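Local atomic coordinates of botulinum neurotoxin type G (Clostridium botulinum, PDB entry 3MPP), a protein that adheres to the host cell surface through its receptor-binding domain and delivers its protease light chain into the host cytosol. Residues A[3-8]-A[201-206]; A[68-73]-A[145-150]; A[126-131]-A[158-163]; A[226-231]-A[422-427]. The protein carries 4 engineered substitutions. One frame throughout, in Å; residues are numbered along the deposited sequence.

Contact 1: A[3-8]-A[201-206]; sequences AILSLS and FNIFGR
Ile4 and Leu5 together face Ile203 in a classic beta bulge. It lies in the lectin-like jelly roll of the N-terminal receptor-binding subdomain, where strand 3-10 runs antiparallel to strand 195-204. Past the bulge the pairing is regular. Ile203 N donates to Leu5 O over 2.7 Å, nearly straight at 168°. Leu7 N reaches Phe201 O at 2.9 Å, in the carbonyl plane. At the bulge the carbonyl of Ile203 is shared. Both Ile4 N and Leu5 N point to Ile203 O, and both bonds are weak: the first is strongly bent, the second is long at 3.4 Å.

Leu5, Ile203 and Phe201 form the apolar side of the pairing. The side chains of Leu5 and Ile203 run obliquely over one another, with Leu5 CB 3.8 Å from Ile203 CG1. Leu5 CG lies anti to the backbone N (chi1 166°), which carries CD2 to the edge of the Phe201 ring, near its plane and 4.2 Å from CE2. Ile182, Phe184 and Met24 of the facing sheet pack against this side. The CB of Phe204 points away from the other strand, but its ring comes back, with CE1 3.8 Å from Ala3 CB. Strand 67-74 borders strand 195-204 on its other edge, with backbone hydrogen bonds between Asn70 and Asn202 and between Ser68 and Phe204. Beside the Leu7 N bond, one water accepts from Phe201 N and donates to Leu7 O, bridging the pair. At the other end the packing is tight: Ile4 CD1 presses to 3.3 Å from Gly205 CA.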
loop_
_atom_site.group_PDB
_atom_site.type_symbol
_atom_site.label_atom_id
_atom_site.label_comp_id
_atom_site.label_asym_id
_atom_site.label_seq_id
_atom_site.Cartn_x
_atom_site.Cartn_y
_atom_site.Cartn_z
ATOM N N ALA A 3 22.459 -10.120 1.987
ATOM C CA ALA A 3 21.527 -10.486 3.046
ATOM C C ALA A 3 22.025 -11.663 3.886
ATOM O O ALA A 3 22.292 -12.742 3.360
ATOM C CB ALA A 3 20.157 -10.796 2.464
ATOM N N ILE A 4 22.151 -11.432 5.191
ATOM C CA ILE A 4 22.424 -12.486 6.164
ATOM C C ILE A 4 21.265 -13.476 6.231
ATOM O O ILE A 4 21.460 -14.669 6.470
ATOM C CB ILE A 4 22.594 -11.898 7.574
ATOM C CG1 ILE A 4 23.960 -11.234 7.733
ATOM C CG2 ILE A 4 22.412 -12.973 8.628
ATOM C CD1 ILE A 4 24.187 -10.707 9.128
ATOM N N LEU A 5 20.054 -12.965 6.032
ATOM C CA LEU A 5 18.849 -13.772 6.153
ATOM C C LEU A 5 17.751 -13.108 5.332
ATOM O O LEU A 5 17.608 -11.885 5.354
ATOM C CB LEU A 5 18.430 -13.878 7.622
ATOM C CG LEU A 5 17.017 -14.400 7.943
ATOM C CD1 LEU A 5 16.888 -15.880 7.605
ATOM C CD2 LEU A 5 16.665 -14.165 9.400
ATOM N N SER A 6 16.995 -13.909 4.589
ATOM C CA SER A 6 15.865 -13.386 3.823
ATOM C C SER A 6 14.739 -14.408 3.808
ATOM O O SER A 6 14.927 -15.548 3.378
ATOM C CB SER A 6 16.284 -13.040 2.394
ATOM O OG SER A 6 16.546 -14.205 1.635
ATOM N N LEU A 7 13.570 -14.009 4.293
ATOM C CA LEU A 7 12.441 -14.924 4.339
ATOM C C LEU A 7 11.683 -14.877 3.019
ATOM O O LEU A 7 11.327 -13.807 2.527
ATOM C CB LEU A 7 11.505 -14.597 5.507
ATOM C CG LEU A 7 12.097 -14.757 6.917
ATOM C CD1 LEU A 7 11.031 -14.609 8.009
ATOM C CD2 LEU A 7 12.799 -16.089 7.043
ATOM N N SER A 8 11.455 -16.047 2.441
ATOM C CA SER A 8 10.606 -16.153 1.268
ATOM C C SER A 8 9.661 -17.318 1.461
ATOM O O SER A 8 10.030 -18.342 2.036
ATOM C CB SER A 8 11.434 -16.362 0.003
ATOM O OG SER A 8 12.332 -15.288 -0.196
ATOM N N PHE A 201 11.066 -9.822 4.462
ATOM C CA PHE A 201 11.946 -9.626 5.607
ATOM C C PHE A 201 13.385 -10.014 5.260
ATOM O O PHE A 201 13.641 -11.111 4.758
ATOM C CB PHE A 201 11.476 -10.379 6.853
ATOM C CG PHE A 201 12.347 -10.130 8.056
ATOM C CD1 PHE A 201 12.041 -9.120 8.951
ATOM C CD2 PHE A 201 13.496 -10.881 8.267
ATOM C CE1 PHE A 201 12.855 -8.876 10.045
ATOM C CE2 PHE A 201 14.307 -10.640 9.358
ATOM C CZ PHE A 201 13.989 -9.640 10.247
ATOM N N ASN A 202 14.308 -9.094 5.536
ATOM C CA ASN A 202 15.722 -9.264 5.226
ATOM C C ASN A 202 16.601 -8.741 6.342
ATOM O O ASN A 202 16.317 -7.694 6.920
ATOM C CB ASN A 202 16.095 -8.488 3.959
ATOM C CG ASN A 202 15.507 -9.085 2.710
ATOM O OD1 ASN A 202 14.495 -8.604 2.195
ATOM N ND2 ASN A 202 16.147 -10.129 2.196
ATOM N N ILE A 203 17.687 -9.462 6.613
ATOM C CA ILE A 203 18.727 -9.004 7.519
ATOM C C ILE A 203 20.004 -8.766 6.729
ATOM O O ILE A 203 20.371 -9.586 5.890
ATOM C CB ILE A 203 19.071 -10.083 8.550
ATOM C CG1 ILE A 203 17.815 -10.556 9.279
ATOM C CG2 ILE A 203 20.115 -9.561 9.526
ATOM C CD1 ILE A 203 17.526 -9.779 10.528
ATOM N N PHE A 204 20.692 -7.661 7.007
ATOM C CA PHE A 204 21.997 -7.400 6.396
ATOM C C PHE A 204 23.091 -7.259 7.447
ATOM O O PHE A 204 22.865 -6.708 8.525
ATOM C CB PHE A 204 21.948 -6.157 5.509
ATOM C CG PHE A 204 21.040 -6.301 4.325
ATOM C CD1 PHE A 204 21.502 -6.865 3.149
ATOM C CD2 PHE A 204 19.720 -5.880 4.389
ATOM C CE1 PHE A 204 20.672 -7.003 2.056
ATOM C CE2 PHE A 204 18.883 -6.017 3.303
ATOM C CZ PHE A 204 19.362 -6.580 2.132
ATOM N N GLY A 205 24.280 -7.761 7.125
ATOM C CA GLY A 205 25.381 -7.778 8.069
ATOM C C GLY A 205 26.172 -6.488 8.106
ATOM O O GLY A 205 27.259 -6.432 8.680
ATOM N N ARG A 206 25.628 -5.446 7.488
ATOM C CA ARG A 206 26.293 -4.152 7.456
ATOM C C ARG A 206 25.271 -3.029 7.494
ATOM O O ARG A 206 24.086 -3.255 7.255
ATOM C CB ARG A 206 27.164 -4.039 6.203
ATOM C CG ARG A 206 28.308 -5.039 6.180
ATOM C CD ARG A 206 28.854 -5.261 4.780
ATOM N NE ARG A 206 29.657 -6.479 4.708
ATOM C CZ ARG A 206 29.144 -7.700 4.596
ATOM N NH1 ARG A 206 27.829 -7.866 4.545
ATOM N NH2 ARG A 206 29.940 -8.757 4.538
HETATM O O HOH W 1 9.449 -12.316 4.143
#

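Contact 2: A[68-73]-A[145-150]; sequences SINFWV and SITITN
The ring of Phe71 carries Ile146 CG2 over the centre of one face, 3.6 Å from the centroid and close to the ring normal, a CH-pi contact. Ile69 CG2, from the same strand as the ring, sits in plane at its edge. The indole of Trp72 is met in the same way by Ser145. The CB of Ser145 stands over one face, 3.6 Å from the centroid of the five-membered ring of Trp72. Lys199 makes a cation-pi contact with this indole, and Gln220 accepts a hydrogen bond from its NE1. The two rings sit on opposite sides of the sheet, since Phe71 and Trp72 are consecutive in the strand.

The torsions help to explain the first CH-pi contact. Phe71 CG lies between the backbone N and the carbonyl carbon (chi1 63°), and Ile146 CG2 takes the same place on its own residue. The two side chains lie side by side, pointing the same way.

Strands 67-74 and 144-150 are antiparallel neighbours in one sheet of the jelly-roll sandwich of the N-terminal subdomain. Ile69 and Ile148 form one hydrogen-bonded pair, with Ile69 N 2.8 Å from Ile148 O. Phe71 and Ile146 form the next, with Ile146 N 2.8 Å from Phe71 O. Ile69, Phe71, Ile146 and Ile148 turn to the interior; there Trp114 meets Ile69 and Ile148, and Ile112 meets Ile146. The other side is more polar. There Ser68 OG touches Thr149 CG2 at 3.3 Å and is hydrogen-bonded to Arg206 O and Leu208 N.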
loop_
_atom_site.group_PDB
_atom_site.type_symbol
_atom_site.label_atom_id
_atom_site.label_comp_id
_atom_site.label_asym_id
_atom_site.label_seq_id
_atom_site.Cartn_x
_atom_site.Cartn_y
_atom_site.Cartn_z
ATOM N N SER A 68 21.618 -4.070 9.428
ATOM C CA SER A 68 20.410 -3.412 8.956
ATOM C C SER A 68 19.266 -4.401 8.912
ATOM O O SER A 68 19.465 -5.579 8.609
ATOM C CB SER A 68 20.632 -2.831 7.559
ATOM O OG SER A 68 21.785 -2.008 7.519
ATOM N N ILE A 69 18.069 -3.911 9.219
ATOM C CA ILE A 69 16.856 -4.706 9.152
ATOM C C ILE A 69 15.937 -4.055 8.128
ATOM O O ILE A 69 15.755 -2.835 8.150
ATOM C CB ILE A 69 16.116 -4.709 10.496
ATOM C CG1 ILE A 69 17.002 -5.282 11.598
ATOM C CG2 ILE A 69 14.812 -5.499 10.389
ATOM C CD1 ILE A 69 17.478 -6.684 11.317
ATOM N N ASN A 70 15.365 -4.866 7.241
ATOM C CA ASN A 70 14.455 -4.367 6.205
ATOM C C ASN A 70 13.271 -5.306 6.059
ATOM O O ASN A 70 13.429 -6.529 6.016
ATOM C CB ASN A 70 15.199 -4.203 4.868
ATOM C CG ASN A 70 14.262 -3.932 3.680
ATOM O OD1 ASN A 70 13.509 -2.946 3.652
ATOM N ND2 ASN A 70 14.334 -4.800 2.680
ATOM N N PHE A 71 12.077 -4.728 6.028
ATOM C CA PHE A 71 10.864 -5.480 5.770
ATOM C C PHE A 71 9.741 -4.491 5.489
ATOM O O PHE A 71 9.869 -3.294 5.762
ATOM C CB PHE A 71 10.499 -6.386 6.953
ATOM C CG PHE A 71 10.192 -5.641 8.216
ATOM C CD1 PHE A 71 8.885 -5.301 8.536
ATOM C CD2 PHE A 71 11.204 -5.282 9.087
ATOM C CE1 PHE A 71 8.595 -4.602 9.702
ATOM C CE2 PHE A 71 10.924 -4.591 10.250
ATOM C CZ PHE A 71 9.611 -4.246 10.556
ATOM N N TRP A 72 8.653 -4.995 4.925
ATOM C CA TRP A 72 7.475 -4.170 4.695
ATOM C C TRP A 72 6.432 -4.656 5.675
ATOM O O TRP A 72 6.430 -5.835 6.044
ATOM C CB TRP A 72 6.961 -4.349 3.271
ATOM C CG TRP A 72 7.887 -3.873 2.194
ATOM C CD1 TRP A 72 9.188 -4.259 1.981
ATOM C CD2 TRP A 72 7.564 -2.952 1.143
ATOM N NE1 TRP A 72 9.694 -3.619 0.871
ATOM C CE2 TRP A 72 8.715 -2.811 0.340
ATOM C CE3 TRP A 72 6.416 -2.219 0.815
ATOM C CZ2 TRP A 72 8.749 -1.970 -0.776
ATOM C CZ3 TRP A 72 6.451 -1.390 -0.307
ATOM C CH2 TRP A 72 7.610 -1.273 -1.083
ATOM N N VAL A 73 5.560 -3.752 6.106
ATOM C CA VAL A 73 4.541 -4.084 7.090
ATOM C C VAL A 73 3.187 -3.506 6.660
ATOM O O VAL A 73 3.137 -2.465 6.003
ATOM C CB VAL A 73 4.943 -3.555 8.495
ATOM C CG1 VAL A 73 5.014 -2.031 8.500
ATOM C CG2 VAL A 73 3.990 -4.056 9.567
ATOM N N SER A 145 7.447 0.196 3.339
ATOM C CA SER A 145 8.758 -0.382 3.563
ATOM C C SER A 145 9.433 0.303 4.734
ATOM O O SER A 145 9.358 1.521 4.875
ATOM C CB SER A 145 9.633 -0.214 2.316
ATOM O OG SER A 145 10.981 -0.611 2.570
ATOM N N ILE A 146 10.102 -0.475 5.574
ATOM C CA ILE A 146 10.895 0.123 6.631
ATOM C C ILE A 146 12.290 -0.475 6.603
ATOM O O ILE A 146 12.462 -1.655 6.318
ATOM C CB ILE A 146 10.252 -0.040 8.027
ATOM C CG1 ILE A 146 11.146 0.603 9.093
ATOM C CG2 ILE A 146 10.004 -1.496 8.337
ATOM C CD1 ILE A 146 10.452 0.847 10.417
ATOM N N THR A 147 13.277 0.369 6.868
ATOM C CA THR A 147 14.660 -0.055 6.943
ATOM C C THR A 147 15.286 0.598 8.158
ATOM O O THR A 147 15.242 1.820 8.317
ATOM C CB THR A 147 15.463 0.349 5.682
ATOM O OG1 THR A 147 14.850 -0.219 4.518
ATOM C CG2 THR A 147 16.904 -0.154 5.786
ATOM N N ILE A 148 15.847 -0.230 9.027
ATOM C CA ILE A 148 16.546 0.259 10.197
ATOM C C ILE A 148 18.018 -0.085 10.055
ATOM O O ILE A 148 18.364 -1.243 9.820
ATOM C CB ILE A 148 16.033 -0.396 11.499
ATOM C CG1 ILE A 148 14.529 -0.168 11.680
ATOM C CG2 ILE A 148 16.782 0.147 12.690
ATOM C CD1 ILE A 148 13.677 -1.311 11.182
ATOM N N THR A 149 18.874 0.921 10.189
ATOM C CA THR A 149 20.317 0.706 10.165
ATOM C C THR A 149 20.905 1.168 11.489
ATOM O O THR A 149 20.347 2.036 12.158
ATOM C CB THR A 149 21.018 1.457 8.999
ATOM O OG1 THR A 149 20.828 2.870 9.138
ATOM C CG2 THR A 149 20.479 1.004 7.652
ATOM N N ASN A 150 22.033 0.581 11.866
ATOM C CA ASN A 150 22.699 0.949 13.105
ATOM C C ASN A 150 24.200 0.793 12.944
ATOM O O ASN A 150 24.664 -0.193 12.376
ATOM C CB ASN A 150 22.203 0.075 14.260
ATOM C CG ASN A 150 22.774 0.500 15.603
ATOM O OD1 ASN A 150 22.732 1.676 15.965
ATOM N ND2 ASN A 150 23.305 -0.461 16.352
#

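Contact 3: A[126-131]-A[158-163]; sequences IFFEYS and IYINGS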
loop_
_atom_site.group_PDB
_atom_site.type_symbol
_atom_site.label_atom_id
_atom_site.label_comp_id
_atom_site.label_asym_id
_atom_site.label_seq_id
_atom_site.Cartn_x
_atom_site.Cartn_y
_atom_site.Cartn_z
ATOM N N ILE A 126 14.123 4.384 18.954
ATOM C CA ILE A 126 13.880 5.349 17.904
ATOM C C ILE A 126 12.598 4.875 17.228
ATOM O O ILE A 126 12.315 3.682 17.230
ATOM C CB ILE A 126 15.054 5.381 16.912
ATOM C CG1 ILE A 126 14.809 6.407 15.809
ATOM C CG2 ILE A 126 15.298 4.003 16.325
ATOM C CD1 ILE A 126 16.006 6.610 14.905
ATOM N N PHE A 127 11.816 5.794 16.666
ATOM C CA PHE A 127 10.520 5.427 16.118
ATOM C C PHE A 127 10.118 6.280 14.917
ATOM O O PHE A 127 10.670 7.364 14.691
ATOM C CB PHE A 127 9.444 5.526 17.208
ATOM C CG PHE A 127 9.195 6.927 17.685
ATOM C CD1 PHE A 127 8.321 7.758 16.994
ATOM C CD2 PHE A 127 9.842 7.421 18.810
ATOM C CE1 PHE A 127 8.084 9.046 17.418
ATOM C CE2 PHE A 127 9.608 8.711 19.244
ATOM C CZ PHE A 127 8.729 9.530 18.545
ATOM N N PHE A 128 9.164 5.767 14.149
ATOM C CA PHE A 128 8.498 6.531 13.106
ATOM C C PHE A 128 7.017 6.623 13.459
ATOM O O PHE A 128 6.393 5.607 13.767
ATOM C CB PHE A 128 8.678 5.858 11.737
ATOM C CG PHE A 128 7.829 6.452 10.642
ATOM C CD1 PHE A 128 8.076 7.737 10.168
ATOM C CD2 PHE A 128 6.797 5.718 10.063
ATOM C CE1 PHE A 128 7.299 8.283 9.146
ATOM C CE2 PHE A 128 6.021 6.262 9.053
ATOM C CZ PHE A 128 6.275 7.552 8.592
ATOM N N GLU A 129 6.460 7.832 13.435
ATOM C CA GLU A 129 5.033 8.015 13.701
ATOM C C GLU A 129 4.342 8.635 12.495
ATOM O O GLU A 129 4.813 9.649 11.987
ATOM C CB GLU A 129 4.818 8.925 14.914
ATOM C CG GLU A 129 3.336 9.241 15.194
ATOM C CD GLU A 129 3.120 9.995 16.511
ATOM O OE1 GLU A 129 3.797 9.672 17.503
ATOM O OE2 GLU A 129 2.266 10.905 16.556
ATOM N N TYR A 130 3.241 8.028 12.037
ATOM C CA TYR A 130 2.415 8.638 10.996
ATOM C C TYR A 130 1.118 9.165 11.606
ATOM O O TYR A 130 0.658 8.673 12.636
ATOM C CB TYR A 130 2.127 7.659 9.840
ATOM C CG TYR A 130 1.603 6.314 10.287
ATOM C CD1 TYR A 130 0.255 6.135 10.580
ATOM C CD2 TYR A 130 2.457 5.230 10.429
ATOM C CE1 TYR A 130 -0.233 4.906 11.001
ATOM C CE2 TYR A 130 1.985 4.007 10.848
ATOM C CZ TYR A 130 0.635 3.850 11.133
ATOM O OH TYR A 130 0.162 2.626 11.546
ATOM N N SER A 131 0.540 10.177 10.971
ATOM C CA SER A 131 -0.670 10.817 11.484
ATOM C C SER A 131 -1.879 9.885 11.481
ATOM O O SER A 131 -2.004 9.015 10.623
ATOM C CB SER A 131 -0.998 12.067 10.656
ATOM O OG SER A 131 -2.195 12.678 11.104
ATOM N N ILE A 158 16.148 5.213 10.849
ATOM C CA ILE A 158 14.940 4.598 10.322
ATOM C C ILE A 158 14.614 5.214 8.977
ATOM O O ILE A 158 14.448 6.429 8.859
ATOM C CB ILE A 158 13.724 4.790 11.243
ATOM C CG1 ILE A 158 13.930 4.079 12.575
ATOM C CG2 ILE A 158 12.459 4.256 10.572
ATOM C CD1 ILE A 158 12.673 4.016 13.403
ATOM N N TYR A 159 14.535 4.362 7.965
ATOM C CA TYR A 159 14.107 4.776 6.646
ATOM C C TYR A 159 12.693 4.270 6.425
ATOM O O TYR A 159 12.387 3.142 6.774
ATOM C CB TYR A 159 15.018 4.159 5.595
ATOM C CG TYR A 159 16.442 4.633 5.669
ATOM C CD1 TYR A 159 16.913 5.600 4.793
ATOM C CD2 TYR A 159 17.319 4.113 6.610
ATOM C CE1 TYR A 159 18.226 6.038 4.851
ATOM C CE2 TYR A 159 18.632 4.542 6.679
ATOM C CZ TYR A 159 19.079 5.504 5.801
ATOM O OH TYR A 159 20.380 5.935 5.863
ATOM N N ILE A 160 11.844 5.096 5.824
ATOM C CA ILE A 160 10.498 4.671 5.471
ATOM C C ILE A 160 10.282 4.870 3.980
ATOM O O ILE A 160 10.469 5.980 3.455
ATOM C CB ILE A 160 9.433 5.458 6.252
ATOM C CG1 ILE A 160 9.573 5.192 7.756
ATOM C CG2 ILE A 160 8.025 5.096 5.752
ATOM C CD1 ILE A 160 9.142 3.794 8.180
ATOM N N ASN A 161 9.890 3.797 3.298
ATOM C CA ASN A 161 9.714 3.847 1.850
ATOM C C ASN A 161 10.945 4.449 1.171
ATOM O O ASN A 161 10.846 5.328 0.305
ATOM C CB ASN A 161 8.433 4.595 1.483
ATOM C CG ASN A 161 7.175 3.734 1.676
ATOM O OD1 ASN A 161 7.251 2.506 1.775
ATOM N ND2 ASN A 161 6.020 4.380 1.735
ATOM N N GLY A 162 12.111 3.968 1.586
ATOM C CA GLY A 162 13.365 4.349 0.957
ATOM C C GLY A 162 13.957 5.676 1.400
ATOM O O GLY A 162 15.064 6.023 0.993
ATOM N N SER A 163 13.239 6.420 2.234
ATOM C CA SER A 163 13.679 7.758 2.618
ATOM C C SER A 163 13.995 7.858 4.115
ATOM O O SER A 163 13.253 7.351 4.948
ATOM C CB SER A 163 12.624 8.791 2.209
ATOM O OG SER A 163 12.846 10.038 2.839
#
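Phe128 lies with one ring face against Ile160. The CG1 of Ile160 stands over the centre of that face, 3.6 Å from the centroid of the Phe128 ring, in a CH-pi contact. Ile160 CD1 extends the overlap to the ring's rim, 3.6 Å from Phe128 CD2. The ring is brought there by a first torsion that sets CG anti to the backbone N (chi1 170°). Tyr139 meets the same ring edge-to-face.

Two residues earlier in each strand, Ile126 and Ile158 slide past each other in opposite directions. Ile126 CG2 comes to 3.9 Å from Ile158 CD1. Ile158 CD1 also rests on the backbone after Ile126, 3.7 Å from Phe127 C.

Strands 123-129 and 156-160 belong to the two facing sheets of the jelly-roll sandwich. The axes of their short segments approach to 8.0 Å and cross at -21°. A type I' turn from Ile160 to Ser163 leads the second strand into the next hairpin strand. Each backbone pairs within its own sheet, as Phe128 does with Ile112 and Ile158 with Lys165. The sheets are thus joined here by aliphatic and aromatic carbon alone, and the contact probably rests on close fit and the burial of apolar surface.

Contact 4: A[226-231]-A[422-427]; sequences LKDFWG and FIPVDE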
loop_
_atom_site.group_PDB
_atom_site.type_symbol
_atom_site.label_atom_id
_atom_site.label_comp_id
_atom_site.label_asym_id
_atom_site.label_seq_id
_atom_site.Cartn_x
_atom_site.Cartn_y
_atom_site.Cartn_z
ATOM N N LEU A 226 1.026 -3.681 -11.286
ATOM C CA LEU A 226 -0.052 -2.746 -10.969
ATOM C C LEU A 226 -0.575 -3.118 -9.585
ATOM O O LEU A 226 -0.788 -4.294 -9.287
ATOM C CB LEU A 226 -1.180 -2.848 -12.006
ATOM C CG LEU A 226 -0.845 -2.300 -13.399
ATOM C CD1 LEU A 226 -1.970 -2.596 -14.399
ATOM C CD2 LEU A 226 -0.599 -0.811 -13.316
ATOM N N LYS A 227 -0.770 -2.121 -8.732
ATOM C CA LYS A 227 -1.199 -2.394 -7.381
ATOM C C LYS A 227 -2.498 -1.688 -7.052
ATOM O O LYS A 227 -2.881 -0.755 -7.745
ATOM C CB LYS A 227 -0.101 -1.938 -6.418
ATOM C CG LYS A 227 1.048 -2.955 -6.349
ATOM C CD LYS A 227 2.360 -2.297 -6.061
ATOM C CE LYS A 227 3.497 -3.236 -6.468
ATOM N NZ LYS A 227 4.643 -2.477 -7.023
ATOM N N ASP A 228 -3.150 -2.132 -5.977
ATOM C CA ASP A 228 -4.318 -1.434 -5.436
ATOM C C ASP A 228 -3.905 -0.417 -4.360
ATOM O O ASP A 228 -2.717 -0.245 -4.063
ATOM C CB ASP A 228 -5.397 -2.428 -4.934
ATOM C CG ASP A 228 -4.953 -3.252 -3.713
ATOM O OD1 ASP A 228 -3.984 -2.873 -3.025
ATOM O OD2 ASP A 228 -5.596 -4.281 -3.431
ATOM N N PHE A 229 -4.897 0.291 -3.826
ATOM C CA PHE A 229 -4.711 1.343 -2.837
ATOM C C PHE A 229 -3.927 0.823 -1.619
ATOM O O PHE A 229 -3.185 1.575 -0.978
ATOM C CB PHE A 229 -6.112 1.795 -2.418
ATOM C CG PHE A 229 -6.158 2.959 -1.459
ATOM C CD1 PHE A 229 -6.054 4.268 -1.923
ATOM C CD2 PHE A 229 -6.418 2.746 -0.114
ATOM C CE1 PHE A 229 -6.176 5.333 -1.053
ATOM C CE2 PHE A 229 -6.526 3.808 0.771
ATOM C CZ PHE A 229 -6.401 5.107 0.299
ATOM N N TRP A 230 -4.106 -0.458 -1.286
ATOM C CA TRP A 230 -3.440 -1.032 -0.103
ATOM C C TRP A 230 -2.004 -1.494 -0.404
ATOM O O TRP A 230 -1.231 -1.791 0.510
ATOM C CB TRP A 230 -4.264 -2.193 0.469
ATOM C CG TRP A 230 -5.706 -1.830 0.678
ATOM C CD1 TRP A 230 -6.794 -2.403 0.070
ATOM C CD2 TRP A 230 -6.225 -0.804 1.545
ATOM N NE1 TRP A 230 -7.956 -1.804 0.516
ATOM C CE2 TRP A 230 -7.633 -0.819 1.415
ATOM C CE3 TRP A 230 -5.636 0.125 2.407
ATOM C CZ2 TRP A 230 -8.458 0.061 2.115
ATOM C CZ3 TRP A 230 -6.457 0.996 3.111
ATOM C CH2 TRP A 230 -7.855 0.952 2.966
ATOM N N GLY A 231 -1.660 -1.569 -1.686
ATOM C CA GLY A 231 -0.339 -2.015 -2.106
ATOM C C GLY A 231 -0.246 -3.475 -2.518
ATOM O O GLY A 231 0.855 -3.990 -2.691
ATOM N N PHE A 422 -7.203 2.051 -7.119
ATOM C CA PHE A 422 -8.387 1.227 -6.950
ATOM C C PHE A 422 -8.459 0.696 -5.510
ATOM O O PHE A 422 -7.489 0.116 -4.999
ATOM C CB PHE A 422 -8.353 0.071 -7.949
ATOM C CG PHE A 422 -8.546 0.510 -9.404
ATOM C CD1 PHE A 422 -9.821 0.600 -9.960
ATOM C CD2 PHE A 422 -7.457 0.829 -10.202
ATOM C CE1 PHE A 422 -10.009 0.995 -11.287
ATOM C CE2 PHE A 422 -7.633 1.226 -11.546
ATOM C CZ PHE A 422 -8.913 1.311 -12.080
ATOM N N ILE A 423 -9.609 0.875 -4.870
ATOM C CA ILE A 423 -9.771 0.527 -3.454
ATOM C C ILE A 423 -10.763 -0.630 -3.264
ATOM O O ILE A 423 -11.966 -0.448 -3.405
ATOM C CB ILE A 423 -10.290 1.739 -2.625
ATOM C CG1 ILE A 423 -9.522 3.016 -2.966
ATOM C CG2 ILE A 423 -10.190 1.443 -1.132
ATOM C CD1 ILE A 423 -9.950 4.229 -2.079
ATOM N N PRO A 424 -10.250 -1.834 -2.958
ATOM C CA PRO A 424 -11.148 -2.916 -2.552
ATOM C C PRO A 424 -11.498 -2.816 -1.073
ATOM O O PRO A 424 -10.697 -2.297 -0.288
ATOM C CB PRO A 424 -10.304 -4.178 -2.759
ATOM C CG PRO A 424 -8.846 -3.698 -2.687
ATOM C CD PRO A 424 -8.823 -2.193 -2.836
ATOM N N VAL A 425 -12.668 -3.325 -0.695
ATOM C CA VAL A 425 -13.027 -3.439 0.715
ATOM C C VAL A 425 -12.051 -4.398 1.382
ATOM O O VAL A 425 -11.867 -5.514 0.908
ATOM C CB VAL A 425 -14.455 -3.997 0.911
ATOM C CG1 VAL A 425 -14.750 -4.127 2.398
ATOM C CG2 VAL A 425 -15.486 -3.109 0.222
ATOM N N ASP A 426 -11.425 -3.964 2.475
ATOM C CA ASP A 426 -10.360 -4.739 3.105
ATOM C C ASP A 426 -10.692 -4.852 4.587
ATOM O O ASP A 426 -11.219 -3.907 5.164
ATOM C CB ASP A 426 -9.014 -4.018 2.914
ATOM C CG ASP A 426 -7.840 -4.803 3.469
ATOM O OD1 ASP A 426 -7.349 -5.733 2.786
ATOM O OD2 ASP A 426 -7.387 -4.474 4.582
ATOM N N GLU A 427 -10.377 -5.990 5.206
ATOM C CA GLU A 427 -10.695 -6.185 6.625
ATOM C C GLU A 427 -9.996 -5.208 7.547
ATOM O O GLU A 427 -10.476 -4.957 8.652
ATOM C CB GLU A 427 -10.394 -7.626 7.088
ATOM C CG GLU A 427 -8.924 -7.966 7.149
ATOM C CD GLU A 427 -8.660 -9.291 7.860
ATOM O OE1 GLU A 427 -9.553 -9.778 8.577
ATOM O OE2 GLU A 427 -7.557 -9.842 7.707
HETATM O O HOH W 2 -4.360 1.396 -7.460
#
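Trp230 NE1 donates to the carbonyl O of Pro424 at 2.9 Å, almost straight at 173°. The oxygen lies in the plane of the indole, at its edge. A second bond joins the backbones: Phe229 N reaches Phe422 O at 2.9 Å, tilted 30° from the carbonyl plane. Beside it a water donates to Lys227 O and accepts from Phe422 N. Within the loop, a type I turn from Asp228 to Gly231 is closed by Gly231 N and Asp228 O. Asp228 OD1 accepts a hydrogen bond from Asn232 N and a weak one from Trp230 N. Its OD2 touches Pro424 CG at 3.4 Å.

Both faces of the Trp230 indole are touched near the rim. Phe229 CD2 lies over one, and Asp426 CB over the opposite one, 3.4 Å from Trp230 NE1. The carboxylate of Asp426 is held by Arg74 and Asn141 of the N-terminal subdomain, so this residue spans the border between the subdomains. Ile423 packs alongside Phe229, pointing the same way. Its CD1 stands over the Phe229 ring face, 4.0 Å from the centroid. Ile423 CG2, anti to the backbone N, also reaches Trp230, 3.9 Å from its CZ2. Lys142 makes a cation-pi contact with Phe229.

Strand 420-423 pairs with strand 239-244, and the loop before strand 239-244 is tied to the end of strand 420-423 and the residues that follow it. This meeting of the first and last parts of the C-terminal receptor-binding subdomain is as expected for a beta-trefoil, in which the two ends of the fold come together.

In the fold
Contacts 1, 2 and 3 lie in the N-terminal subdomain, and contact 4 in the C-terminal one. Contacts 1 and 2 are neighbours in one sheet, where strand 195-204 lies beside strand 67-74, and Ile203 packs on Ile69. Contact 2 is wholly buried, whereas contact 1, near the chain start, is partly exposed. Contact 3 adjoins contact 2 through Thr147 and Tyr159, then crosses to the facing sheet. Its chemistry is apolar, unlike the backbone ladders of contacts 1 and 2. Contact 4 is also buried but joins loop to strand end, using an indole N-H. It comes within about 7 Å of contact 2 between nearest atoms, without touching.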